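Local coordinates for protein multi-copper Oxidase CueO (Ochrobactrum, PDB 6EVG) that is a laccase-like multicopper oxidase that oxidises lignin model compounds and lignosulfonate, presumably passing the electrons on to dioxygen through its copper centres, at residues A[219-224]-A[269-274]. Numbering follows the deposited sequence.
Sequences IVRLRI and RYEVLV
Ile219 lays its CG2 against CB of Leu273, 3.8 Å away, where two neighbouring antiparallel strands of a cupredoxin-type sheet in this multicopper oxidase pair up. At Val220 the ladder is formed by reciprocal backbone bonds with Val274, and the same two-bond pattern recurs at Leu222–Val272 and Ile224–Tyr270; N–H···O angles of 157° to 169° mark all six bonds as nearly straight. Arg221 shares a face with Arg223, Glu271 and Leu273: its CB meets CD2 of Leu273 at 3.7 Å, and CG anti to the backbone N (chi1 -180°) starts an extended chain that carries the guanidinium to Glu271. There NE and NH2 grip OE1 side-on, each at 2.8 Å, while NH1 binds Asp157. A leucine at Arg221 would probably leave Glu271 OE1 without its two in-plane donors and Asp157 without this salt-bridge partner. Leu222 lies on the face of Val220, Ile224, Tyr270, Val272 and Val274, its CB 3.8 Å from CG2 of Val272. Arg223 sets NH2 3.3 Å above the Arg221 guanidinium plane, like charges presumably offset by Glu271 and by Asp170, which binds NE; Glu271 OE1 lies over a face of the Arg223 guanidinium, 3.3 Å from NH1, so only charges attract. Ile224 brings CD1 within 4.0 Å of Val272 CG2.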
ATOM      1  N   ILE A 219     -21.647   7.459 -11.109  1.00  9.72           N
ATOM      2  CA  ILE A 219     -20.369   7.720 -10.384  1.00 10.06           C
ATOM      3  C   ILE A 219     -19.918   6.425  -9.713  1.00  9.35           C
ATOM      4  O   ILE A 219     -20.670   5.771  -8.967  1.00 10.40           O
ATOM      5  CB  ILE A 219     -20.585   8.814  -9.323  1.00 11.43           C
ATOM      6  CG1 ILE A 219     -21.173  10.089  -9.833  1.00 15.53           C
ATOM      7  CG2 ILE A 219     -19.259   9.054  -8.567  1.00 12.25           C
ATOM      8  CD1 ILE A 219     -20.394  10.734 -10.835  1.00 17.28           C
ATOM      9  N   VAL A 220     -18.659   6.056  -9.984  1.00  8.70           N
ATOM     10  CA  VAL A 220     -18.061   4.836  -9.480  1.00  8.93           C
ATOM     11  C   VAL A 220     -16.859   5.190  -8.634  1.00  8.39           C
ATOM     12  O   VAL A 220     -16.036   6.008  -9.000  1.00  9.07           O
ATOM     13  CB  VAL A 220     -17.696   3.925 -10.665  1.00  9.21           C
ATOM     14  CG1 VAL A 220     -16.851   2.713 -10.238  1.00 10.22           C
ATOM     15  CG2 VAL A 220     -18.945   3.474 -11.377  1.00 11.00           C
ATOM     16  N   ARG A 221     -16.745   4.502  -7.490  1.00  7.62           N
ATOM     17  CA  ARG A 221     -15.603   4.625  -6.577  1.00  7.36           C
ATOM     18  C   ARG A 221     -14.600   3.527  -6.875  1.00  7.70           C
ATOM     19  O   ARG A 221     -14.969   2.339  -6.858  1.00  8.81           O
ATOM     20  CB  ARG A 221     -16.135   4.527  -5.166  1.00  8.08           C
ATOM     21  CG  ARG A 221     -15.192   4.624  -4.022  1.00  8.86           C
ATOM     22  CD  ARG A 221     -16.068   4.459  -2.710  1.00 10.53           C
ATOM     23  NE  ARG A 221     -15.336   4.758  -1.510  1.00 10.05           N
ATOM     24  CZ  ARG A 221     -15.968   4.756  -0.329  1.00  9.67           C
ATOM     25  NH1 ARG A 221     -17.292   4.497  -0.290  1.00  9.80           N
ATOM     26  NH2 ARG A 221     -15.281   5.016   0.763  1.00 10.67           N
ATOM     27  N   LEU A 222     -13.356   3.929  -7.128  1.00  7.02           N
ATOM     28  CA  LEU A 222     -12.250   2.982  -7.338  1.00  7.45           C
ATOM     29  C   LEU A 222     -11.310   3.171  -6.169  1.00  6.92           C
ATOM     30  O   LEU A 222     -10.821   4.264  -5.889  1.00  8.28           O
ATOM     31  CB  LEU A 222     -11.518   3.301  -8.658  1.00  7.90           C
ATOM     32  CG  LEU A 222     -12.410   3.330  -9.916  1.00  9.01           C
ATOM     33  CD1 LEU A 222     -11.601   3.794 -11.131  1.00 10.44           C
ATOM     34  CD2 LEU A 222     -13.032   1.977 -10.185  1.00  9.36           C
ATOM     35  N   ARG A 223     -11.039   2.058  -5.459  1.00  7.01           N
ATOM     36  CA  ARG A 223     -10.151   2.058  -4.304  1.00  7.09           C
ATOM     37  C   ARG A 223      -8.841   1.460  -4.803  1.00  6.93           C
ATOM     38  O   ARG A 223      -8.737   0.248  -5.028  1.00  7.53           O
ATOM     39  CB  ARG A 223     -10.738   1.290  -3.152  1.00  7.67           C
ATOM     40  CG  ARG A 223     -12.097   1.805  -2.697  1.00  8.98           C
ATOM     41  CD  ARG A 223     -12.454   1.335  -1.337  1.00 10.94           C
ATOM     42  NE  ARG A 223     -13.839   1.499  -0.989  1.00 11.60           N
ATOM     43  CZ  ARG A 223     -14.289   1.750   0.244  1.00  9.99           C
ATOM     44  NH1 ARG A 223     -13.455   2.182   1.192  1.00 11.01           N
ATOM     45  NH2 ARG A 223     -15.544   1.555   0.490  1.00 11.41           N
ATOM     46  N   ILE A 224      -7.834   2.327  -5.052  1.00  6.74           N
ATOM     47  CA  ILE A 224      -6.631   1.954  -5.787  1.00  7.00           C
ATOM     48  C   ILE A 224      -5.465   1.787  -4.787  1.00  6.86           C
ATOM     49  O   ILE A 224      -5.173   2.671  -4.013  1.00  8.04           O
ATOM     50  CB  ILE A 224      -6.259   3.000  -6.835  1.00  8.27           C
ATOM     51  CG1 ILE A 224      -7.482   3.287  -7.774  1.00  9.37           C
ATOM     52  CG2 ILE A 224      -5.062   2.498  -7.647  1.00  9.95           C
ATOM     53  CD1 ILE A 224      -7.218   4.387  -8.806  1.00 11.80           C
ATOM     54  N   ARG A 269      -2.432   4.246  -1.042  1.00  6.69           N
ATOM     55  CA  ARG A 269      -3.813   4.035  -1.492  1.00  7.13           C
ATOM     56  C   ARG A 269      -4.436   5.370  -1.823  1.00  7.10           C
ATOM     57  O   ARG A 269      -4.242   6.355  -1.112  1.00  7.56           O
ATOM     58  CB  ARG A 269      -4.704   3.354  -0.417  1.00  7.35           C
ATOM     59  CG  ARG A 269      -4.341   1.907  -0.098  1.00  7.79           C
ATOM     60  CD  ARG A 269      -3.215   1.748   0.913  1.00  7.41           C
ATOM     61  NE  ARG A 269      -3.650   2.146   2.240  1.00  6.90           N
ATOM     62  CZ  ARG A 269      -2.839   2.559   3.202  1.00  6.65           C
ATOM     63  NH1 ARG A 269      -1.519   2.687   2.998  1.00  7.13           N
ATOM     64  NH2 ARG A 269      -3.343   2.839   4.408  1.00  7.13           N
ATOM     65  N   TYR A 270      -5.281   5.385  -2.868  1.00  7.16           N
ATOM     66  CA  TYR A 270      -6.142   6.527  -3.141  1.00  7.38           C
ATOM     67  C   TYR A 270      -7.527   5.985  -3.522  1.00  7.23           C
ATOM     68  O   TYR A 270      -7.642   5.045  -4.321  1.00  8.70           O
ATOM     69  CB  TYR A 270      -5.622   7.384  -4.292  1.00  7.75           C
ATOM     70  CG  TYR A 270      -4.358   8.142  -3.933  1.00  7.64           C
ATOM     71  CD1 TYR A 270      -4.429   9.361  -3.289  1.00  7.92           C
ATOM     72  CD2 TYR A 270      -3.107   7.617  -4.179  1.00  8.17           C
ATOM     73  CE1 TYR A 270      -3.263  10.055  -2.946  1.00  8.70           C
ATOM     74  CE2 TYR A 270      -1.946   8.299  -3.850  1.00  9.20           C
ATOM     75  CZ  TYR A 270      -2.049   9.504  -3.224  1.00  9.13           C
ATOM     76  OH  TYR A 270      -0.893  10.201  -2.815  1.00 10.78           O
ATOM     77  N   GLU A 271      -8.554   6.640  -2.983  1.00  6.90           N
ATOM     78  CA  GLU A 271      -9.942   6.363  -3.424  1.00  7.11           C
ATOM     79  C   GLU A 271     -10.367   7.512  -4.339  1.00  7.49           C
ATOM     80  O   GLU A 271     -10.212   8.695  -3.961  1.00  8.14           O
ATOM     81  CB  GLU A 271     -10.884   6.251  -2.250  1.00  7.69           C
ATOM     82  CG  GLU A 271     -10.501   5.210  -1.202  1.00  8.80           C
ATOM     83  CD  GLU A 271     -11.520   5.038  -0.118  1.00 10.28           C
ATOM     84  OE1 GLU A 271     -12.714   4.963  -0.416  1.00 15.60           O
ATOM     85  OE2 GLU A 271     -11.125   5.027   1.053  1.00 13.38           O
ATOM     86  N   VAL A 272     -10.840   7.150  -5.527  1.00  7.55           N
ATOM     87  CA  VAL A 272     -11.222   8.147  -6.526  1.00  8.10           C
ATOM     88  C   VAL A 272     -12.613   7.857  -7.023  1.00  8.41           C
ATOM     89  O   VAL A 272     -13.096   6.724  -7.056  1.00 10.22           O
ATOM     90  CB  VAL A 272     -10.233   8.159  -7.680  1.00  9.45           C
ATOM     91  CG1 VAL A 272      -8.825   8.454  -7.188  1.00 10.82           C
ATOM     92  CG2 VAL A 272     -10.301   6.944  -8.556  1.00 10.20           C
ATOM     93  N   LEU A 273     -13.304   8.929  -7.418  1.00  7.64           N
ATOM     94  CA  LEU A 273     -14.609   8.798  -8.090  1.00  7.88           C
ATOM     95  C   LEU A 273     -14.431   9.163  -9.549  1.00  8.61           C
ATOM     96  O   LEU A 273     -13.852  10.195  -9.872  1.00  9.73           O
ATOM     97  CB  LEU A 273     -15.646   9.709  -7.438  1.00  8.49           C
ATOM     98  CG  LEU A 273     -15.891   9.570  -5.966  1.00 11.29           C
ATOM     99  CD1 LEU A 273     -17.018  10.419  -5.461  1.00 12.05           C
ATOM    100  CD2 LEU A 273     -16.041   8.212  -5.458  1.00 12.08           C
ATOM    101  N   VAL A 274     -15.031   8.337 -10.407  1.00  8.78           N
ATOM    102  CA  VAL A 274     -15.006   8.527 -11.846  1.00  8.80           C
ATOM    103  C   VAL A 274     -16.450   8.495 -12.332  1.00  9.87           C
ATOM    104  O   VAL A 274     -17.213   7.639 -11.952  1.00 10.81           O
ATOM    105  CB  VAL A 274     -14.146   7.449 -12.554  1.00  9.91           C
ATOM    106  CG1 VAL A 274     -14.221   7.603 -14.076  1.00 11.99           C
ATOM    107  CG2 VAL A 274     -12.721   7.488 -12.064  1.00 11.00           C
TER